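Local coordinates for putative HAD family hydrolase (Streptomyces avermitilis, PDB 3MMZ), which is probably a HAD-family phosphatase domain of a longer protein that may also make CMP-N-acylneuraminate from CTP, and binds calcium in this crystal, at residues Leu17-Asp25 and Pro145-Glu153; His41-Arg52 and Ala71-Pro79. All blocks are in the same frame, centred on the assembly; numbering follows the deposited sequence.

Contact 1 of 2, residues Leu17-Asp25 and Pro145-Glu153; sequences LDFDGTQTD and PGGDGAIRE. With CA (calcium ion), chain M.
The metal-binding loop that follows strand 14-17, carrying Asp18, Asp20 and Thr22 in the DxDx(T/V) pattern of HAD phosphatases, packs against the glycine turn and first helical residues of Pro145-Glu153. No direct hydrogen bond crosses between them. Water 2 joins the two backbones, donating to Thr22 O and accepting from Gly147 N and Ala150 N. Gly146, in the type II turn Pro145-Asp148, sets its backbone directly against the loop, with CA 3.5 Å from Thr22 O in a CH-O contact. At the start of helix 150-159, Ile151 CD1 reaches Leu17 CD2 at 3.8 Å and Thr22 CG2 at 4.0 Å. Chi1 of -67° sets Thr22 OG1 beside the backbone N and leaves the CG2 methyl anti to it, so one branch packs on Ile151 while OG1 bonds Asp18 OD2 at 2.8 Å, on the carboxylate oxygen's anti lone pair. The same OD2 binds calcium at 2.4 Å, and Asp20 O, Asn110 OD1 and three waters complete the site. Gln23 NE2 bonds Asp18 O at 3.1 Å, nearly straight at 176° but from above the carbonyl plane, while Phe19 O accepts from both Thr22 N and Gln23 N.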
# COMPACT_ATOMS: atom_id res chain seq x y z
N LEU D 17 -25.44 3.72 -14.72
CA LEU D 17 -24.02 3.39 -14.55
C LEU D 17 -23.23 3.47 -15.85
O LEU D 17 -23.61 2.88 -16.86
CB LEU D 17 -23.87 1.98 -13.94
CG LEU D 17 -24.65 1.66 -12.66
CD1 LEU D 17 -24.58 0.16 -12.37
CD2 LEU D 17 -24.14 2.45 -11.47
N ASP D 18 -22.13 4.22 -15.82
CA ASP D 18 -21.08 4.07 -16.80
C ASP D 18 -20.46 2.67 -16.65
O ASP D 18 -20.65 2.02 -15.62
CB ASP D 18 -20.04 5.17 -16.60
CG ASP D 18 -18.82 4.99 -17.48
OD1 ASP D 18 -18.97 4.88 -18.71
OD2 ASP D 18 -17.71 4.94 -16.92
N PHE D 19 -19.75 2.18 -17.67
CA PHE D 19 -19.17 0.83 -17.60
C PHE D 19 -17.66 0.81 -17.39
O PHE D 19 -17.21 0.61 -16.26
CB PHE D 19 -19.58 -0.02 -18.81
CG PHE D 19 -19.10 -1.45 -18.73
CD1 PHE D 19 -19.68 -2.35 -17.84
CD2 PHE D 19 -18.07 -1.89 -19.55
CE1 PHE D 19 -19.25 -3.67 -17.77
CE2 PHE D 19 -17.63 -3.21 -19.50
CZ PHE D 19 -18.22 -4.10 -18.60
N ASP D 20 -16.87 1.01 -18.45
CA ASP D 20 -15.40 0.98 -18.30
C ASP D 20 -14.93 2.05 -17.32
O ASP D 20 -15.26 3.22 -17.47
CB ASP D 20 -14.68 1.14 -19.64
CG ASP D 20 -14.94 -0.02 -20.59
OD1 ASP D 20 -14.20 -1.03 -20.52
OD2 ASP D 20 -15.88 0.08 -21.40
N GLY D 21 -14.16 1.64 -16.31
CA GLY D 21 -13.58 2.58 -15.37
C GLY D 21 -14.47 2.83 -14.17
O GLY D 21 -14.02 3.41 -13.17
N THR D 22 -15.71 2.37 -14.27
CA THR D 22 -16.73 2.57 -13.23
C THR D 22 -17.13 1.23 -12.62
O THR D 22 -17.07 1.06 -11.40
CB THR D 22 -17.95 3.35 -13.80
OG1 THR D 22 -17.53 4.69 -14.12
CG2 THR D 22 -19.11 3.42 -12.78
N GLN D 23 -17.51 0.29 -13.48
CA GLN D 23 -17.71 -1.12 -13.08
C GLN D 23 -16.45 -1.94 -13.35
O GLN D 23 -16.41 -3.13 -13.05
CB GLN D 23 -18.89 -1.72 -13.86
CG GLN D 23 -20.19 -1.02 -13.58
CD GLN D 23 -21.34 -1.59 -14.40
OE1 GLN D 23 -21.75 -2.74 -14.21
NE2 GLN D 23 -21.86 -0.79 -15.32
N THR D 24 -15.44 -1.31 -13.95
CA THR D 24 -14.14 -1.96 -14.20
C THR D 24 -13.03 -1.02 -13.78
O THR D 24 -13.27 0.16 -13.53
CB THR D 24 -13.91 -2.28 -15.71
OG1 THR D 24 -13.51 -1.09 -16.40
CG2 THR D 24 -15.16 -2.89 -16.37
N ASP D 25 -11.80 -1.54 -13.72
CA ASP D 25 -10.62 -0.73 -13.40
C ASP D 25 -10.05 0.02 -14.63
O ASP D 25 -8.91 0.50 -14.59
CB ASP D 25 -9.54 -1.61 -12.74
CG ASP D 25 -9.01 -2.71 -13.68
OD1 ASP D 25 -9.44 -2.80 -14.84
OD2 ASP D 25 -8.17 -3.51 -13.24
N PRO D 145 -12.28 2.20 -5.52
CA PRO D 145 -12.13 2.51 -6.96
C PRO D 145 -12.97 1.65 -7.92
O PRO D 145 -13.51 0.63 -7.53
CB PRO D 145 -10.64 2.30 -7.22
CG PRO D 145 -10.21 1.29 -6.19
CD PRO D 145 -11.09 1.51 -4.98
N GLY D 146 -13.05 2.07 -9.18
CA GLY D 146 -13.76 1.29 -10.21
C GLY D 146 -13.18 -0.11 -10.37
O GLY D 146 -11.96 -0.29 -10.41
N GLY D 147 -14.07 -1.10 -10.45
CA GLY D 147 -13.66 -2.50 -10.58
C GLY D 147 -13.38 -3.18 -9.25
O GLY D 147 -13.16 -4.40 -9.21
N ASP D 148 -13.39 -2.39 -8.18
CA ASP D 148 -13.06 -2.89 -6.84
C ASP D 148 -14.30 -2.93 -5.93
O ASP D 148 -14.19 -3.25 -4.74
CB ASP D 148 -11.95 -2.00 -6.24
CG ASP D 148 -11.28 -2.62 -5.02
OD1 ASP D 148 -11.24 -3.86 -4.90
OD2 ASP D 148 -10.78 -1.84 -4.17
N GLY D 149 -15.48 -2.63 -6.48
CA GLY D 149 -16.74 -2.63 -5.72
C GLY D 149 -17.31 -1.26 -5.39
O GLY D 149 -17.97 -1.08 -4.37
N ALA D 150 -17.08 -0.30 -6.28
CA ALA D 150 -17.60 1.06 -6.10
C ALA D 150 -19.13 1.09 -6.13
O ALA D 150 -19.74 1.86 -5.39
CB ALA D 150 -17.03 1.99 -7.18
N ILE D 151 -19.75 0.26 -6.97
CA ILE D 151 -21.21 0.24 -7.03
C ILE D 151 -21.80 -0.43 -5.78
O ILE D 151 -22.84 -0.01 -5.27
CB ILE D 151 -21.76 -0.44 -8.32
CG1 ILE D 151 -20.97 0.04 -9.58
CG2 ILE D 151 -23.26 -0.15 -8.49
CD1 ILE D 151 -20.89 1.56 -9.73
N ARG D 152 -21.11 -1.45 -5.27
CA ARG D 152 -21.51 -2.05 -4.01
C ARG D 152 -21.49 -1.02 -2.87
O ARG D 152 -22.40 -1.00 -2.05
CB ARG D 152 -20.66 -3.26 -3.63
CG ARG D 152 -21.38 -4.13 -2.59
CD ARG D 152 -20.42 -4.76 -1.65
NE ARG D 152 -21.08 -5.39 -0.49
CZ ARG D 152 -21.48 -4.73 0.60
NH1 ARG D 152 -22.03 -5.38 1.61
NH2 ARG D 152 -21.36 -3.40 0.67
N GLU D 153 -20.47 -0.17 -2.84
CA GLU D 153 -20.42 0.92 -1.85
C GLU D 153 -21.62 1.87 -1.97
O GLU D 153 -22.24 2.21 -0.97
CB GLU D 153 -19.10 1.70 -1.99
CG GLU D 153 -18.90 2.77 -0.93
CD GLU D 153 -17.58 3.51 -1.07
OE1 GLU D 153 -16.82 3.23 -2.00
OE2 GLU D 153 -17.31 4.39 -0.22
CA CA M . -15.74 5.32 -18.31
O HOH W 1 -16.32 4.39 -20.45
O HOH W 2 -16.85 -0.78 -9.26
O HOH W 3 -13.45 5.13 -18.78
O HOH W 4 -16.52 7.45 -18.90

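Contact 2 of 2, residues His41-Arg52 and Ala71-Pro79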
# COMPACT_ATOMS: atom_id res chain seq x y z
N HIS D 41 -16.92 -6.95 -10.90
CA HIS D 41 -16.82 -7.28 -9.47
C HIS D 41 -18.14 -7.86 -8.95
O HIS D 41 -19.20 -7.31 -9.21
CB HIS D 41 -16.45 -5.99 -8.72
CG HIS D 41 -15.99 -6.20 -7.31
ND1 HIS D 41 -16.87 -6.26 -6.25
CD2 HIS D 41 -14.75 -6.30 -6.79
CE1 HIS D 41 -16.18 -6.43 -5.13
NE2 HIS D 41 -14.89 -6.46 -5.43
N ARG D 42 -18.05 -8.97 -8.21
CA ARG D 42 -19.24 -9.68 -7.71
C ARG D 42 -19.99 -8.89 -6.65
O ARG D 42 -21.20 -9.02 -6.52
CB ARG D 42 -18.87 -11.06 -7.14
CG ARG D 42 -18.48 -12.09 -8.19
CD ARG D 42 -19.69 -12.87 -8.72
NE ARG D 42 -19.27 -14.00 -9.55
CZ ARG D 42 -19.58 -14.17 -10.83
NH1 ARG D 42 -20.35 -13.29 -11.46
NH2 ARG D 42 -19.13 -15.24 -11.47
N GLY D 43 -19.25 -8.10 -5.88
CA GLY D 43 -19.84 -7.15 -4.94
C GLY D 43 -20.72 -6.13 -5.65
O GLY D 43 -21.85 -5.87 -5.22
N ASP D 44 -20.22 -5.54 -6.75
CA ASP D 44 -21.04 -4.67 -7.59
C ASP D 44 -22.31 -5.39 -8.04
O ASP D 44 -23.40 -4.82 -8.03
CB ASP D 44 -20.28 -4.20 -8.84
CG ASP D 44 -19.19 -3.18 -8.54
OD1 ASP D 44 -19.22 -2.53 -7.47
OD2 ASP D 44 -18.30 -3.01 -9.40
N GLY D 45 -22.16 -6.64 -8.46
CA GLY D 45 -23.28 -7.45 -8.92
C GLY D 45 -24.35 -7.60 -7.85
O GLY D 45 -25.54 -7.51 -8.13
N LEU D 46 -23.92 -7.82 -6.61
CA LEU D 46 -24.85 -7.99 -5.50
C LEU D 46 -25.51 -6.67 -5.17
O LEU D 46 -26.71 -6.64 -4.88
CB LEU D 46 -24.13 -8.57 -4.27
CG LEU D 46 -25.00 -8.92 -3.06
CD1 LEU D 46 -25.79 -10.20 -3.28
CD2 LEU D 46 -24.12 -9.05 -1.81
N GLY D 47 -24.74 -5.58 -5.22
CA GLY D 47 -25.25 -4.23 -5.00
C GLY D 47 -26.29 -3.84 -6.04
O GLY D 47 -27.35 -3.32 -5.71
N ILE D 48 -25.97 -4.06 -7.31
CA ILE D 48 -26.88 -3.77 -8.41
C ILE D 48 -28.19 -4.56 -8.28
O ILE D 48 -29.28 -4.00 -8.44
CB ILE D 48 -26.17 -4.03 -9.77
CG1 ILE D 48 -25.08 -2.97 -9.98
CG2 ILE D 48 -27.17 -4.05 -10.93
CD1 ILE D 48 -24.00 -3.32 -11.03
N ALA D 49 -28.08 -5.85 -7.97
CA ALA D 49 -29.28 -6.67 -7.80
C ALA D 49 -30.13 -6.18 -6.63
O ALA D 49 -31.37 -6.17 -6.71
CB ALA D 49 -28.92 -8.15 -7.63
N ALA D 50 -29.47 -5.76 -5.55
CA ALA D 50 -30.17 -5.22 -4.38
C ALA D 50 -30.89 -3.91 -4.71
O ALA D 50 -32.04 -3.73 -4.30
CB ALA D 50 -29.20 -5.02 -3.21
N LEU D 51 -30.23 -3.02 -5.46
CA LEU D 51 -30.85 -1.78 -5.91
C LEU D 51 -32.06 -2.05 -6.82
O LEU D 51 -33.14 -1.46 -6.65
CB LEU D 51 -29.82 -0.86 -6.60
CG LEU D 51 -28.70 -0.32 -5.70
CD1 LEU D 51 -27.55 0.26 -6.51
CD2 LEU D 51 -29.25 0.72 -4.72
N ARG D 52 -31.89 -2.97 -7.77
CA ARG D 52 -32.97 -3.38 -8.67
C ARG D 52 -34.17 -3.95 -7.90
O ARG D 52 -35.31 -3.59 -8.17
CB ARG D 52 -32.45 -4.37 -9.71
CG ARG D 52 -33.53 -4.91 -10.65
CD ARG D 52 -32.96 -5.87 -11.69
NE ARG D 52 -32.05 -6.86 -11.12
CZ ARG D 52 -32.42 -8.01 -10.57
NH1 ARG D 52 -33.70 -8.36 -10.51
NH2 ARG D 52 -31.49 -8.83 -10.08
N ALA D 71 -23.19 -7.97 -22.40
CA ALA D 71 -23.05 -9.28 -21.77
C ALA D 71 -23.16 -9.14 -20.26
O ALA D 71 -23.82 -9.94 -19.60
CB ALA D 71 -21.73 -9.93 -22.17
N ARG D 72 -22.52 -8.10 -19.71
CA ARG D 72 -22.63 -7.79 -18.28
C ARG D 72 -24.06 -7.39 -17.92
O ARG D 72 -24.62 -7.86 -16.93
CB ARG D 72 -21.66 -6.66 -17.90
CG ARG D 72 -21.67 -6.31 -16.42
CD ARG D 72 -21.34 -7.54 -15.57
NE ARG D 72 -21.16 -7.19 -14.16
CZ ARG D 72 -21.22 -8.06 -13.15
NH1 ARG D 72 -21.41 -9.35 -13.38
NH2 ARG D 72 -21.07 -7.61 -11.92
N ALA D 73 -24.64 -6.52 -18.76
CA ALA D 73 -26.00 -6.04 -18.53
C ALA D 73 -26.99 -7.21 -18.52
O ALA D 73 -27.92 -7.23 -17.71
CB ALA D 73 -26.37 -5.00 -19.58
N ARG D 74 -26.76 -8.18 -19.41
CA ARG D 74 -27.58 -9.39 -19.52
C ARG D 74 -27.55 -10.20 -18.22
O ARG D 74 -28.60 -10.56 -17.68
CB ARG D 74 -27.11 -10.25 -20.69
CG ARG D 74 -28.16 -11.17 -21.29
CD ARG D 74 -27.81 -11.60 -22.73
NE ARG D 74 -26.59 -12.43 -22.80
CZ ARG D 74 -25.45 -12.06 -23.37
NH1 ARG D 74 -24.41 -12.89 -23.37
NH2 ARG D 74 -25.33 -10.86 -23.94
N LYS D 75 -26.35 -10.46 -17.71
CA LYS D 75 -26.17 -11.20 -16.47
C LYS D 75 -26.82 -10.47 -15.28
O LYS D 75 -27.40 -11.11 -14.41
CB LYS D 75 -24.68 -11.53 -16.25
CG LYS D 75 -24.04 -11.01 -14.96
CD LYS D 75 -24.39 -11.82 -13.72
CE LYS D 75 -23.51 -13.04 -13.53
NZ LYS D 75 -23.77 -13.61 -12.19
N LEU D 76 -26.73 -9.15 -15.27
CA LEU D 76 -27.31 -8.33 -14.21
C LEU D 76 -28.82 -8.11 -14.36
O LEU D 76 -29.47 -7.57 -13.46
CB LEU D 76 -26.60 -6.97 -14.13
CG LEU D 76 -25.11 -6.95 -13.76
CD1 LEU D 76 -24.57 -5.52 -13.88
CD2 LEU D 76 -24.88 -7.51 -12.37
N LYS D 77 -29.38 -8.52 -15.50
CA LYS D 77 -30.81 -8.30 -15.81
C LYS D 77 -31.21 -6.81 -15.81
O LYS D 77 -32.29 -6.44 -15.32
CB LYS D 77 -31.73 -9.08 -14.84
CG LYS D 77 -31.53 -10.58 -14.80
CD LYS D 77 -32.39 -11.18 -13.69
CE LYS D 77 -32.62 -12.67 -13.87
NZ LYS D 77 -31.54 -13.48 -13.24
N ILE D 78 -30.34 -5.96 -16.34
CA ILE D 78 -30.63 -4.53 -16.47
C ILE D 78 -30.39 -4.04 -17.90
O ILE D 78 -29.52 -4.57 -18.60
CB ILE D 78 -29.86 -3.65 -15.42
CG1 ILE D 78 -28.35 -3.75 -15.60
CG2 ILE D 78 -30.29 -3.98 -13.98
CD1 ILE D 78 -27.57 -2.78 -14.70
N PRO D 79 -31.18 -3.03 -18.34
CA PRO D 79 -31.05 -2.59 -19.73
C PRO D 79 -29.73 -1.88 -20.01
O PRO D 79 -29.10 -1.34 -19.10
CB PRO D 79 -32.24 -1.62 -19.91
CG PRO D 79 -33.12 -1.81 -18.73
CD PRO D 79 -32.25 -2.32 -17.63
O HOH W 5 -29.33 -7.68 -10.99
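Leu76 lays its CD2 methyl against Gly45 CA at 3.8 Å, and its other branch, CD1, meets Ile48 CD1 at 3.6 Å, the leucine and isoleucine side chains crossing at about a right angle. The same CD2 sits over the centre of the Arg72 guanidinium, 3.7 Å above the plane, and so backs one face of it. Gly45 has no side chain, which lets helix 42-52 present bare backbone to both Leu76 and the Arg72 tip. The arginine gets there by a bend at chi2 (57°), which brings NH2 to 3.3 Å from His41 O. Ile48 also turns its CG2 toward Ile78 CD1, extending the apolar patch beyond the end of helix 71-76. That end is a Schellman motif, with Lys77 at positive phi, and Arg52 lies against it. The Arg52 chain is extended as far as CD and then bends at chi3 (46°), so that the guanidinium has Lys77 CD on one face and Ala49 O on the opposite face, both offset toward the rim. Water 5, at the guanidinium edge and in its plane, accepts from Arg52 NH2 and donates to Leu76 O, linking the arginine to the last helical turn. At the other end Arg42 NH1 comes within 3.5 Å of Lys75 NZ. These like charges are answered by acids of the second subunit: Arg42 forms salt bridges with Glu36 and Asp20 there, and Lys75 with Glu64. The segments of helices 42-52 and 71-76 run at 55° to each other with axes 11.2 Å apart. Strand 57-62 connects the two helices in the chain; its Met58 packs on Arg52 and Ile78, and Ile60 on Ile78, while Ile48 also meets Ile151 of helix 150-159.

How the contacts relate
The two contacts have centres 11 Å apart. Leu17 ends strand 14-17 of the parallel sheet, next to strand 57-62, which lies in the chain between the two helices of contact 2. Along the chain, Leu17-Asp25 comes first, then both segments of contact 2, and Pro145-Glu153 last, so contact 1 brackets contact 2. They meet directly at the start of helix 150-159, where Asp44 OD1 of contact 2 lies 3.1 Å from Arg152 N, a probable hydrogen bond. Ile48 packs on Gln23, and Phe19 on Arg72, connecting the calcium loop with the helix pair. Both contacts touch the second subunit, contact 1 through Asp25 and Arg152 and contact 2 through Arg42 and Lys75.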